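Side-chain contacts in sugar ABC transporter substrate-binding protein, BlMnBP1 (Bifidobacterium animalis subsp. lactis ATCC 27673, PDB 6I5R), which binds mannobiose and probably delivers manno-oligosaccharides derived from beta-mannan to the membrane components of its ABC transporter: residues T89-N94 and N113-Y118; I103-K108 and I403-G408; V148-V153 and D204-G209; Q220-T225 and Q434-A439. All blocks are in the same frame, centred on the assembly; numbering follows the deposited sequence.

Contact 1 (T89-N94 and N113-Y118)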
loop_
_atom_site.group_PDB
_atom_site.type_symbol
_atom_site.label_atom_id
_atom_site.label_comp_id
_atom_site.label_asym_id
_atom_site.label_seq_id
_atom_site.Cartn_x
_atom_site.Cartn_y
_atom_site.Cartn_z
ATOM N N THR A 89 -5.067 -15.296 -9.219
ATOM C CA THR A 89 -5.223 -16.562 -9.924
ATOM C C THR A 89 -5.412 -17.729 -8.958
ATOM O O THR A 89 -6.339 -18.536 -9.114
ATOM C CB THR A 89 -4.017 -16.778 -10.826
ATOM O OG1 THR A 89 -3.992 -15.759 -11.835
ATOM C CG2 THR A 89 -4.087 -18.168 -11.475
ATOM N N ARG A 90 -4.563 -17.831 -7.935
ATOM C CA ARG A 90 -4.722 -18.938 -6.995
ATOM C C ARG A 90 -6.046 -18.838 -6.260
ATOM O O ARG A 90 -6.710 -19.851 -6.022
ATOM C CB ARG A 90 -3.568 -18.990 -5.991
ATOM C CG ARG A 90 -2.227 -19.256 -6.655
ATOM C CD ARG A 90 -1.923 -20.736 -6.889
ATOM N NE ARG A 90 -1.717 -21.439 -5.630
ATOM C CZ ARG A 90 -0.564 -21.502 -4.969
ATOM N NH1 ARG A 90 0.513 -20.896 -5.446
ATOM N NH2 ARG A 90 -0.485 -22.178 -3.824
ATOM N N LEU A 91 -6.444 -17.623 -5.886
ATOM C CA LEU A 91 -7.740 -17.452 -5.240
ATOM C C LEU A 91 -8.874 -17.947 -6.127
ATOM O O LEU A 91 -9.799 -18.613 -5.649
ATOM C CB LEU A 91 -7.973 -15.986 -4.878
ATOM C CG LEU A 91 -7.985 -15.533 -3.426
ATOM C CD1 LEU A 91 -8.476 -14.072 -3.374
ATOM C CD2 LEU A 91 -8.802 -16.428 -2.553
ATOM N N GLN A 92 -8.831 -17.653 -7.421
ATOM C CA GLN A 92 -9.937 -18.057 -8.282
ATOM C C GLN A 92 -9.934 -19.542 -8.631
ATOM O O GLN A 92 -10.909 -20.034 -9.204
ATOM C CB GLN A 92 -9.927 -17.212 -9.557
ATOM C CG GLN A 92 -9.990 -15.739 -9.200
ATOM C CD GLN A 92 -9.684 -14.824 -10.353
ATOM O OE1 GLN A 92 -9.020 -15.222 -11.328
ATOM N NE2 GLN A 92 -10.150 -13.580 -10.258
ATOM N N ALA A 93 -8.873 -20.260 -8.320
ATOM C CA ALA A 93 -8.859 -21.711 -8.442
ATOM C C ALA A 93 -9.637 -22.392 -7.316
ATOM O O ALA A 93 -9.985 -23.567 -7.440
ATOM C CB ALA A 93 -7.417 -22.214 -8.436
ATOM N N ASN A 94 -9.882 -21.694 -6.215
ATOM C CA ASN A 94 -10.792 -22.147 -5.168
ATOM C C ASN A 94 -10.461 -23.550 -4.655
ATOM O O ASN A 94 -11.315 -24.446 -4.637
ATOM C CB ASN A 94 -12.242 -22.117 -5.659
ATOM C CG ASN A 94 -13.248 -22.289 -4.537
ATOM O OD1 ASN A 94 -12.969 -21.996 -3.374
ATOM N ND2 ASN A 94 -14.436 -22.759 -4.881
ATOM N N ASN A 113 -16.477 -15.487 0.539
ATOM C CA ASN A 113 -16.369 -16.594 -0.407
ATOM C C ASN A 113 -14.980 -17.208 -0.440
ATOM O O ASN A 113 -14.792 -18.246 -1.084
ATOM C CB ASN A 113 -16.730 -16.153 -1.823
ATOM C CG ASN A 113 -18.180 -15.809 -1.947
ATOM O OD1 ASN A 113 -19.010 -16.352 -1.224
ATOM N ND2 ASN A 113 -18.506 -14.913 -2.859
ATOM N N TYR A 114 -14.028 -16.619 0.245
ATOM C CA TYR A 114 -12.636 -17.014 0.155
ATOM C C TYR A 114 -11.923 -17.133 1.493
ATOM O O TYR A 114 -11.030 -17.976 1.611
ATOM C CB TYR A 114 -11.858 -15.994 -0.705
ATOM C CG TYR A 114 -12.265 -15.904 -2.170
ATOM C CD1 TYR A 114 -12.110 -16.997 -3.012
ATOM C CD2 TYR A 114 -12.762 -14.714 -2.716
ATOM C CE1 TYR A 114 -12.440 -16.923 -4.347
ATOM C CE2 TYR A 114 -13.128 -14.647 -4.067
ATOM C CZ TYR A 114 -12.946 -15.758 -4.873
ATOM O OH TYR A 114 -13.287 -15.703 -6.215
ATOM N N PHE A 115 -12.262 -16.319 2.495
ATOM C CA PHE A 115 -11.394 -16.094 3.632
ATOM C C PHE A 115 -12.123 -16.435 4.915
ATOM O O PHE A 115 -13.344 -16.249 5.041
ATOM C CB PHE A 115 -10.900 -14.623 3.706
ATOM C CG PHE A 115 -10.048 -14.208 2.529
ATOM C CD1 PHE A 115 -8.860 -14.860 2.244
ATOM C CD2 PHE A 115 -10.446 -13.193 1.705
ATOM C CE1 PHE A 115 -8.111 -14.501 1.146
ATOM C CE2 PHE A 115 -9.697 -12.831 0.614
ATOM C CZ PHE A 115 -8.535 -13.499 0.329
ATOM N N VAL A 116 -11.345 -16.931 5.865
ATOM C CA VAL A 116 -11.854 -17.220 7.210
ATOM C C VAL A 116 -12.070 -15.910 7.957
ATOM O O VAL A 116 -11.148 -15.090 8.030
ATOM C CB VAL A 116 -10.869 -18.103 7.969
ATOM C CG1 VAL A 116 -11.387 -18.380 9.393
ATOM C CG2 VAL A 116 -10.603 -19.394 7.214
ATOM N N PRO A 117 -13.229 -15.686 8.566
ATOM C CA PRO A 117 -13.370 -14.499 9.424
ATOM C C PRO A 117 -12.547 -14.680 10.690
ATOM O O PRO A 117 -12.586 -15.735 11.324
ATOM C CB PRO A 117 -14.882 -14.435 9.713
ATOM C CG PRO A 117 -15.374 -15.841 9.514
ATOM C CD PRO A 117 -14.457 -16.506 8.513
ATOM N N TYR A 118 -11.744 -13.662 11.013
ATOM C CA TYR A 118 -10.983 -13.657 12.251
ATOM C C TYR A 118 -11.879 -13.437 13.459
ATOM O O TYR A 118 -11.492 -13.811 14.564
ATOM C CB TYR A 118 -9.917 -12.550 12.243
ATOM C CG TYR A 118 -8.765 -12.832 11.313
ATOM C CD1 TYR A 118 -7.724 -13.672 11.689
ATOM C CD2 TYR A 118 -8.706 -12.241 10.062
ATOM C CE1 TYR A 118 -6.666 -13.930 10.827
ATOM C CE2 TYR A 118 -7.697 -12.522 9.197
ATOM C CZ TYR A 118 -6.668 -13.342 9.570
ATOM O OH TYR A 118 -5.658 -13.574 8.666
#
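Leu-91 and Tyr-114 form the tighter half of this apolar contact. The Leu-91 CD2 methyl lies 3.4 Å from Tyr-114 CD1 and also touches CG and CB, so it meets the root of the phenol ring. The other branch, Leu-91 CD1, sits over one face of the same ring and reaches Phe-115 CZ at 3.7 Å, the leucine and phenylalanine side chains crossing at about a right angle. CD2 therefore bears mainly on Tyr-114, while CD1 is shared between the Tyr-114 face and Phe-115; the leucine chi1 of -111° lies well away from a staggered value. Its carbonyl adds a contact, Leu-91 O to Tyr-114 CE1 at 3.4 Å. Helix 83-93 here is the crossover of a beta-alpha-beta unit: it follows strand 73-79 and leads to strand 100-102, both parallel neighbours of strand 38-44, as in other bacterial solute-binding proteins. Behind this first shell, Tyr-114 CB stands 3.9 Å above the centre of the Phe-115 ring. Trp-98, Pro-104 and Val-106 also touch Leu-91, while Tyr-141 of strand 139-155 packs on Phe-115. Backbone hydrogen bonds from Tyr-114 to Lys-327 and from Val-116 to Ile-325 fix the course of the loop.

Contact 2 (I103-K108 and I403-G408). With ZN (zinc ion), chain J.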
loop_
_atom_site.group_PDB
_atom_site.type_symbol
_atom_site.label_atom_id
_atom_site.label_comp_id
_atom_site.label_asym_id
_atom_site.label_seq_id
_atom_site.Cartn_x
_atom_site.Cartn_y
_atom_site.Cartn_z
ATOM N N ILE A 103 -3.992 -10.619 0.930
ATOM C CA ILE A 103 -5.231 -10.460 0.187
ATOM C C ILE A 103 -5.007 -9.566 -1.028
ATOM O O ILE A 103 -4.536 -8.425 -0.894
ATOM C CB ILE A 103 -6.333 -9.873 1.074
ATOM C CG1 ILE A 103 -6.616 -10.822 2.227
ATOM C CG2 ILE A 103 -7.556 -9.584 0.248
ATOM C CD1 ILE A 103 -7.425 -10.244 3.330
ATOM N N PRO A 104 -5.304 -10.071 -2.225
ATOM C CA PRO A 104 -5.150 -9.288 -3.457
ATOM C C PRO A 104 -6.395 -8.424 -3.695
ATOM O O PRO A 104 -7.109 -8.107 -2.755
ATOM C CB PRO A 104 -5.007 -10.354 -4.535
ATOM C CG PRO A 104 -5.814 -11.505 -3.984
ATOM C CD PRO A 104 -5.596 -11.499 -2.515
ATOM N N ALA A 105 -6.616 -8.036 -4.959
ATOM C CA ALA A 105 -7.682 -7.076 -5.240
ATOM C C ALA A 105 -9.020 -7.784 -5.372
ATOM O O ALA A 105 -9.414 -8.194 -6.494
ATOM C CB ALA A 105 -7.312 -6.271 -6.482
ATOM N N VAL A 106 -9.722 -7.873 -4.217
ATOM C CA VAL A 106 -10.963 -8.633 -4.034
ATOM C C VAL A 106 -12.049 -7.724 -3.487
ATOM O O VAL A 106 -11.810 -7.019 -2.508
ATOM C CB VAL A 106 -10.759 -9.842 -3.085
ATOM C CG1 VAL A 106 -12.018 -10.596 -2.938
ATOM C CG2 VAL A 106 -9.617 -10.663 -3.575
ATOM N N ASP A 107 -13.256 -7.795 -4.071
ATOM C CA ASP A 107 -14.439 -7.126 -3.541
ATOM C C ASP A 107 -14.640 -7.562 -2.088
ATOM O O ASP A 107 -14.781 -8.750 -1.789
ATOM C CB ASP A 107 -15.675 -7.448 -4.403
ATOM C CG ASP A 107 -16.889 -6.570 -4.064
ATOM O OD1 ASP A 107 -17.256 -6.242 -2.909
ATOM O OD2 ASP A 107 -17.616 -6.186 -4.991
ATOM N N LYS A 108 -14.756 -6.578 -1.189
ATOM C CA LYS A 108 -15.095 -6.884 0.194
ATOM C C LYS A 108 -16.275 -7.829 0.274
ATOM O O LYS A 108 -16.280 -8.774 1.060
ATOM C CB LYS A 108 -15.449 -5.613 0.964
ATOM C CG LYS A 108 -14.303 -4.713 1.280
ATOM C CD LYS A 108 -14.880 -3.412 1.768
ATOM C CE LYS A 108 -13.865 -2.581 2.493
ATOM N NZ LYS A 108 -14.614 -1.411 3.010
ATOM N N ILE A 403 -9.528 1.947 -8.665
ATOM C CA ILE A 403 -8.875 2.925 -7.805
ATOM C C ILE A 403 -8.373 2.242 -6.545
ATOM O O ILE A 403 -9.169 1.724 -5.752
ATOM C CB ILE A 403 -9.835 4.068 -7.456
ATOM C CG1 ILE A 403 -10.242 4.800 -8.740
ATOM C CG2 ILE A 403 -9.209 4.984 -6.413
ATOM C CD1 ILE A 403 -9.108 5.583 -9.396
ATOM N N ASN A 404 -7.054 2.272 -6.341
ATOM C CA ASN A 404 -6.419 1.693 -5.156
ATOM C C ASN A 404 -6.740 0.203 -5.028
ATOM O O ASN A 404 -6.766 -0.344 -3.921
ATOM C CB ASN A 404 -6.828 2.469 -3.895
ATOM C CG ASN A 404 -5.733 2.502 -2.846
ATOM O OD1 ASN A 404 -4.544 2.615 -3.167
ATOM N ND2 ASN A 404 -6.130 2.386 -1.581
ATOM N N ASN A 405 -6.967 -0.465 -6.161
ATOM C CA ASN A 405 -7.404 -1.858 -6.171
ATOM C C ASN A 405 -6.856 -2.552 -7.414
ATOM O O ASN A 405 -7.583 -3.206 -8.160
ATOM C CB ASN A 405 -8.926 -1.950 -6.106
ATOM C CG ASN A 405 -9.412 -3.352 -5.779
ATOM O OD1 ASN A 405 -10.133 -3.975 -6.570
ATOM N ND2 ASN A 405 -9.020 -3.869 -4.597
ATOM N N GLY A 406 -5.562 -2.370 -7.684
ATOM C CA GLY A 406 -4.850 -3.206 -8.625
ATOM C C GLY A 406 -4.529 -2.596 -9.980
ATOM O O GLY A 406 -3.640 -3.118 -10.667
ATOM N N ASN A 407 -5.206 -1.529 -10.404
ATOM C CA ASN A 407 -5.099 -1.099 -11.810
ATOM C C ASN A 407 -4.028 -0.009 -11.930
ATOM O O ASN A 407 -4.298 1.188 -11.836
ATOM C CB ASN A 407 -6.442 -0.643 -12.381
ATOM C CG ASN A 407 -6.333 -0.157 -13.854
ATOM O OD1 ASN A 407 -5.242 -0.019 -14.414
ATOM N ND2 ASN A 407 -7.480 0.093 -14.474
ATOM N N GLY A 408 -2.803 -0.444 -12.161
ATOM C CA GLY A 408 -1.715 0.439 -12.516
ATOM C C GLY A 408 -1.638 0.721 -14.000
ATOM O O GLY A 408 -0.824 1.529 -14.433
HETATM ZN ZN ZN J . -19.355 -5.898 -3.876
HETATM O O HOH W 1 -21.170 -5.916 -4.995
#
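Ala-105 and Asn-405 bring their two loops together with CA atoms 5.3 Å apart, and no hydrogen bond spans the gap. The Ala-105 methyl rests on one side of the Asn-405 carboxamide plane: CB is 3.5 Å from ND2, 3.6 Å from OD1 and 3.7 Å from CG, displaced from CG toward the OD1/ND2 rim. CG of Asn-405 stands anti to the backbone N (chi1 -166°), and the twist about the next bond (chi2 -119°) turns that side of the amide to the methyl. Asn-405 O touches the same methyl at 3.5 Å. Next along, Gly-406 N lies 4.4 Å from Ala-105 CB.

Two residues after Ala-105, Asp-107 points the other way and holds a zinc ion with both carboxylate oxygens, OD1 at 2.3 Å and OD2 at 2.1 Å from the metal. A water, Ser-109, Asp-390 and Asn-394 complete the site, which spans this loop and the start of helix 391-399.

The whole is a surface contact between two irregular loops, one following strand 100-102, the other joining helices 391-399 and 409-420. Pro-104 and Val-106 rest on helix 83-93, Asn-405 touches Asn-396 of helix 391-399, Ile-403 packs on helix 217-224, and Ile-103 is hydrogen-bonded through its backbone to Ser-322 of strand 314-325.

Contact 3 (V148-V153 and D204-G209); sequences VTAGIV and DQYIAG
Gln-205 makes the first touch on Ala-150, its CB lying 3.9 Å from the Ala-150 CB, with OE1 at the end of the extended chain brushing the same methyl. Tyr-206 carries the contact. With chi1 at -58°, its CG sits beside the backbone N and the ring swings back to the strand, where Ala-150 CB lies over one face, 3.7 Å from the ring centroid and 25° off the normal, a CH-pi arrangement offset toward the rim. Ring atom CE2 comes within 3.3 Å of the Ala-150 carbonyl carbon, evidence of close packing. The hydroxyl at the far end donates to the backbone: Tyr-206 OH to Gly-151 O is 2.7 Å, in the carbonyl plane on a lone pair, with a C=O...O angle of 139°. The methyl supports one face of the ring while the bond holds its far end and gives the buried hydroxyl an acceptor. Phe-305 and Val-243 touch the ring as well. Ile-207 turns to helix 239-252, and Ala-208 takes the N-cap position of helix 209-212. The arrangement is a turn between helices 197-201 and 209-212 docked on strand 139-155 of the sheet, as expected in an alpha/beta lobe of a solute-binding protein.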
loop_
_atom_site.group_PDB
_atom_site.type_symbol
_atom_site.label_atom_id
_atom_site.label_comp_id
_atom_site.label_asym_id
_atom_site.label_seq_id
_atom_site.Cartn_x
_atom_site.Cartn_y
_atom_site.Cartn_z
ATOM N N VAL A 148 1.236 1.584 6.969
ATOM C CA VAL A 148 2.156 2.360 6.163
ATOM C C VAL A 148 1.477 3.672 5.824
ATOM O O VAL A 148 0.253 3.801 5.870
ATOM C CB VAL A 148 2.559 1.617 4.881
ATOM C CG1 VAL A 148 3.431 0.411 5.198
ATOM C CG2 VAL A 148 1.296 1.196 4.093
ATOM N N THR A 149 2.287 4.664 5.503
ATOM C CA THR A 149 1.749 5.870 4.907
ATOM C C THR A 149 2.250 5.961 3.476
ATOM O O THR A 149 3.148 5.220 3.062
ATOM C CB THR A 149 2.171 7.105 5.681
ATOM O OG1 THR A 149 3.581 7.034 5.883
ATOM C CG2 THR A 149 1.426 7.170 7.013
ATOM N N ALA A 150 1.616 6.834 2.699
ATOM C CA ALA A 150 2.020 7.071 1.323
ATOM C C ALA A 150 2.682 8.447 1.313
ATOM O O ALA A 150 2.106 9.429 1.792
ATOM C CB ALA A 150 0.833 6.963 0.363
ATOM N N GLY A 151 3.900 8.492 0.836
ATOM C CA GLY A 151 4.691 9.709 0.857
ATOM C C GLY A 151 5.636 9.662 -0.291
ATOM O O GLY A 151 5.366 9.040 -1.322
ATOM N N ILE A 152 6.760 10.355 -0.154
ATOM C CA ILE A 152 7.772 10.329 -1.197
ATOM C C ILE A 152 9.112 9.986 -0.574
ATOM O O ILE A 152 9.541 10.628 0.387
ATOM C CB ILE A 152 7.845 11.658 -1.973
ATOM C CG1 ILE A 152 6.491 11.894 -2.682
ATOM C CG2 ILE A 152 9.003 11.611 -2.964
ATOM C CD1 ILE A 152 6.456 13.100 -3.597
ATOM N N VAL A 153 9.767 8.982 -1.128
ATOM C CA VAL A 153 11.141 8.678 -0.753
ATOM C C VAL A 153 12.068 9.567 -1.563
ATOM O O VAL A 153 11.916 9.680 -2.783
ATOM C CB VAL A 153 11.469 7.190 -0.993
ATOM C CG1 VAL A 153 12.910 6.855 -0.521
ATOM C CG2 VAL A 153 10.483 6.316 -0.315
ATOM N N ASP A 204 -2.581 5.831 -6.738
ATOM C CA ASP A 204 -3.932 5.898 -6.204
ATOM C C ASP A 204 -3.941 6.035 -4.686
ATOM O O ASP A 204 -4.983 6.347 -4.106
ATOM C CB ASP A 204 -4.736 4.645 -6.572
ATOM C CG ASP A 204 -5.091 4.551 -8.065
ATOM O OD1 ASP A 204 -4.897 5.522 -8.820
ATOM O OD2 ASP A 204 -5.590 3.485 -8.482
ATOM N N GLN A 205 -2.805 5.798 -4.035
ATOM C CA GLN A 205 -2.751 5.835 -2.585
ATOM C C GLN A 205 -2.749 7.243 -2.034
ATOM O O GLN A 205 -2.854 7.408 -0.815
ATOM C CB GLN A 205 -1.504 5.105 -2.103
ATOM C CG GLN A 205 -1.530 3.621 -2.452
ATOM C CD GLN A 205 -0.249 2.894 -2.107
ATOM O OE1 GLN A 205 0.702 3.480 -1.590
ATOM N NE2 GLN A 205 -0.214 1.592 -2.408
ATOM N N TYR A 206 -2.656 8.248 -2.895
ATOM C CA TYR A 206 -2.529 9.630 -2.453
ATOM C C TYR A 206 -3.779 10.460 -2.657
ATOM O O TYR A 206 -3.833 11.606 -2.183
ATOM C CB TYR A 206 -1.372 10.314 -3.197
ATOM C CG TYR A 206 -0.090 9.581 -2.976
ATOM C CD1 TYR A 206 0.200 8.440 -3.698
ATOM C CD2 TYR A 206 0.801 9.986 -2.027
ATOM C CE1 TYR A 206 1.338 7.725 -3.474
ATOM C CE2 TYR A 206 1.955 9.282 -1.804
ATOM C CZ TYR A 206 2.233 8.155 -2.541
ATOM O OH TYR A 206 3.388 7.436 -2.294
ATOM N N ILE A 207 -4.773 9.938 -3.365
ATOM C CA ILE A 207 -5.785 10.820 -3.918
ATOM C C ILE A 207 -6.939 11.110 -2.974
ATOM O O ILE A 207 -7.777 11.958 -3.300
ATOM C CB ILE A 207 -6.385 10.245 -5.210
ATOM C CG1 ILE A 207 -7.074 8.905 -4.939
ATOM C CG2 ILE A 207 -5.300 10.055 -6.255
ATOM C CD1 ILE A 207 -8.168 8.553 -5.941
ATOM N N ALA A 208 -7.022 10.430 -1.825
ATOM C CA ALA A 208 -8.143 10.590 -0.911
ATOM C C ALA A 208 -7.677 11.377 0.280
ATOM O O ALA A 208 -7.609 12.632 0.218
ATOM C CB ALA A 208 -8.720 9.198 -0.583
ATOM N N GLY A 209 -7.371 10.759 1.415
ATOM C CA GLY A 209 -7.004 11.525 2.587
ATOM C C GLY A 209 -5.848 12.480 2.350
ATOM O O GLY A 209 -5.856 13.602 2.856
#

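Contact 4 (Q220-T225 and Q434-A439); sequences QVLPTT and QKWAKA
Trp-436 and Leu-222 meet at about a right angle, the indole directing its N-H edge and benzo ring at the leucine from helix 425-443. Its CG is anti to the backbone N (chi1 -168°), which carries the ring outward to the last turn of helix 217-224. There NE1 donates to Leu-222 O at 3.0 Å, with an N-H...O angle of 149°. The acceptor lies close to the indole plane, whereas the donor stands 37° out of the carbonyl plane and so misses the lone-pair direction. Further round the same edge, Thr-225 O approaches CD1 of Trp-436 at 3.2 Å, again near the ring plane. On the benzo side the packing is apolar: Leu-222 CG is 3.6 Å from Trp-436 CZ2, and Pro-223 CA flanks CZ2 at 4.0 Å.

Thr-225 is itself braced, its OG1 donating to Val-221 O at 2.7 Å, from the face opposite to the one approached by Thr-224 N. Separately, the helix is kinked at Pro-223, whose N makes no bond to the preceding turn. Phe-229 stacks edge-to-face with the indole, and Val-395 of helix 391-399 packs on it.

This is helix-on-helix packing in which a buried tryptophan N-H is satisfied by a main-chain carbonyl, joining the C-terminal helix of the chain to the last turn of helix 217-224.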
loop_
_atom_site.group_PDB
_atom_site.type_symbol
_atom_site.label_atom_id
_atom_site.label_comp_id
_atom_site.label_asym_id
_atom_site.label_seq_id
_atom_site.Cartn_x
_atom_site.Cartn_y
_atom_site.Cartn_z
ATOM N N GLN A 220 -16.634 7.113 1.370
ATOM C CA GLN A 220 -17.931 7.769 1.308
ATOM C C GLN A 220 -18.034 8.730 0.126
ATOM O O GLN A 220 -18.943 8.602 -0.702
ATOM C CB GLN A 220 -18.239 8.516 2.615
ATOM C CG GLN A 220 -18.437 7.590 3.800
ATOM C CD GLN A 220 -18.887 8.307 5.070
ATOM O OE1 GLN A 220 -19.522 9.368 5.026
ATOM N NE2 GLN A 220 -18.575 7.724 6.201
ATOM N N VAL A 221 -17.124 9.697 0.016
ATOM C CA VAL A 221 -17.282 10.753 -0.983
ATOM C C VAL A 221 -17.019 10.223 -2.388
ATOM O O VAL A 221 -17.821 10.414 -3.311
ATOM C CB VAL A 221 -16.348 11.938 -0.664
ATOM C CG1 VAL A 221 -16.465 13.019 -1.766
ATOM C CG2 VAL A 221 -16.648 12.505 0.714
ATOM N N LEU A 222 -15.863 9.600 -2.579
ATOM C CA LEU A 222 -15.455 9.129 -3.900
ATOM C C LEU A 222 -16.516 8.306 -4.609
ATOM O O LEU A 222 -16.848 8.642 -5.759
ATOM C CB LEU A 222 -14.145 8.336 -3.762
ATOM C CG LEU A 222 -13.511 7.718 -5.014
ATOM C CD1 LEU A 222 -13.107 8.759 -5.992
ATOM C CD2 LEU A 222 -12.270 6.880 -4.613
ATOM N N PRO A 223 -17.084 7.251 -4.014
ATOM C CA PRO A 223 -18.064 6.436 -4.738
ATOM C C PRO A 223 -19.450 7.051 -4.818
ATOM O O PRO A 223 -20.314 6.471 -5.477
ATOM C CB PRO A 223 -18.080 5.116 -3.939
ATOM C CG PRO A 223 -17.752 5.540 -2.542
ATOM C CD PRO A 223 -16.721 6.642 -2.720
ATOM N N THR A 224 -19.683 8.211 -4.202
ATOM C CA THR A 224 -20.943 8.913 -4.377
ATOM C C THR A 224 -20.798 10.184 -5.196
ATOM O O THR A 224 -21.794 10.893 -5.362
ATOM C CB THR A 224 -21.578 9.254 -3.026
ATOM O OG1 THR A 224 -20.698 10.104 -2.284
ATOM C CG2 THR A 224 -21.856 8.006 -2.202
ATOM N N THR A 225 -19.592 10.482 -5.711
ATOM C CA THR A 225 -19.306 11.685 -6.496
ATOM C C THR A 225 -19.122 11.307 -7.960
ATOM O O THR A 225 -18.273 10.481 -8.282
ATOM C CB THR A 225 -18.035 12.368 -5.985
ATOM O OG1 THR A 225 -18.221 12.711 -4.607
ATOM C CG2 THR A 225 -17.674 13.599 -6.830
ATOM N N GLN A 434 -16.080 10.177 -16.903
ATOM C CA GLN A 434 -17.283 9.711 -17.593
ATOM C C GLN A 434 -17.563 8.241 -17.272
ATOM O O GLN A 434 -18.723 7.847 -17.048
ATOM C CB GLN A 434 -17.124 9.981 -19.101
ATOM C CG GLN A 434 -17.227 11.475 -19.411
ATOM C CD GLN A 434 -16.525 11.958 -20.681
ATOM O OE1 GLN A 434 -15.870 11.190 -21.398
ATOM N NE2 GLN A 434 -16.658 13.255 -20.949
ATOM N N LYS A 435 -16.510 7.430 -17.165
ATOM C CA LYS A 435 -16.678 6.037 -16.774
ATOM C C LYS A 435 -17.093 5.930 -15.317
ATOM O O LYS A 435 -17.958 5.116 -14.969
ATOM C CB LYS A 435 -15.391 5.248 -17.014
ATOM C CG LYS A 435 -15.077 5.080 -18.512
ATOM C CD LYS A 435 -13.816 4.291 -18.812
ATOM C CE LYS A 435 -13.575 4.232 -20.328
ATOM N NZ LYS A 435 -12.245 3.631 -20.667
ATOM N N TRP A 436 -16.479 6.735 -14.443
ATOM C CA TRP A 436 -16.858 6.721 -13.035
ATOM C C TRP A 436 -18.274 7.226 -12.851
ATOM O O TRP A 436 -19.054 6.643 -12.094
ATOM C CB TRP A 436 -15.905 7.596 -12.235
ATOM C CG TRP A 436 -16.004 7.450 -10.788
ATOM C CD1 TRP A 436 -16.689 8.258 -9.934
ATOM C CD2 TRP A 436 -15.345 6.479 -9.985
ATOM N NE1 TRP A 436 -16.513 7.838 -8.642
ATOM C CE2 TRP A 436 -15.691 6.743 -8.651
ATOM C CE3 TRP A 436 -14.521 5.392 -10.268
ATOM C CZ2 TRP A 436 -15.244 5.967 -7.606
ATOM C CZ3 TRP A 436 -14.077 4.637 -9.237
ATOM C CH2 TRP A 436 -14.446 4.913 -7.918
ATOM N N ALA A 437 -18.622 8.291 -13.569
ATOM C CA ALA A 437 -19.930 8.905 -13.415
ATOM C C ALA A 437 -21.047 7.912 -13.726
ATOM O O ALA A 437 -22.062 7.888 -13.023
ATOM C CB ALA A 437 -20.007 10.151 -14.290
ATOM N N LYS A 438 -20.853 7.047 -14.736
ATOM C CA LYS A 438 -21.853 6.030 -15.049
ATOM C C LYS A 438 -21.911 4.993 -13.949
ATOM O O LYS A 438 -22.992 4.521 -13.587
ATOM C CB LYS A 438 -21.548 5.373 -16.398
ATOM C CG LYS A 438 -21.999 6.260 -17.557
ATOM C CD LYS A 438 -21.341 5.937 -18.898
ATOM C CE LYS A 438 -21.750 4.595 -19.443
ATOM N NZ LYS A 438 -21.367 4.579 -20.925
ATOM N N ALA A 439 -20.750 4.632 -13.399
ATOM C CA ALA A 439 -20.696 3.616 -12.363
ATOM C C ALA A 439 -21.322 4.115 -11.063
ATOM O O ALA A 439 -21.981 3.349 -10.347
ATOM C CB ALA A 439 -19.245 3.194 -12.144
#

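In the fold
Contact 2 is the hub of the set. Contact 1 abuts it where Leu-91 CD1 packs 3.6 Å from Val-106 CG2. Contact 3, nested in the long loop that contact 2 closes, meets it through a probable hydrogen bond from Asn-404 N to Asp-204 OD2 at 2.9 Å. Contact 4 joins through Ile-403, whose CG1 is 3.9 Å from Trp-436 CZ3. Contacts 1 and 3 do not touch, their nearest atoms being about 17 Å apart. The bound mannobiose lies close to contact 3, where the side chain of Gln-205 is about 5 Å from a beta-D-mannopyranose. In contact 2, Gly-406 is about 9 Å from a beta-D-mannopyranose; the zinc held by Asp-107 also belongs to contact 2.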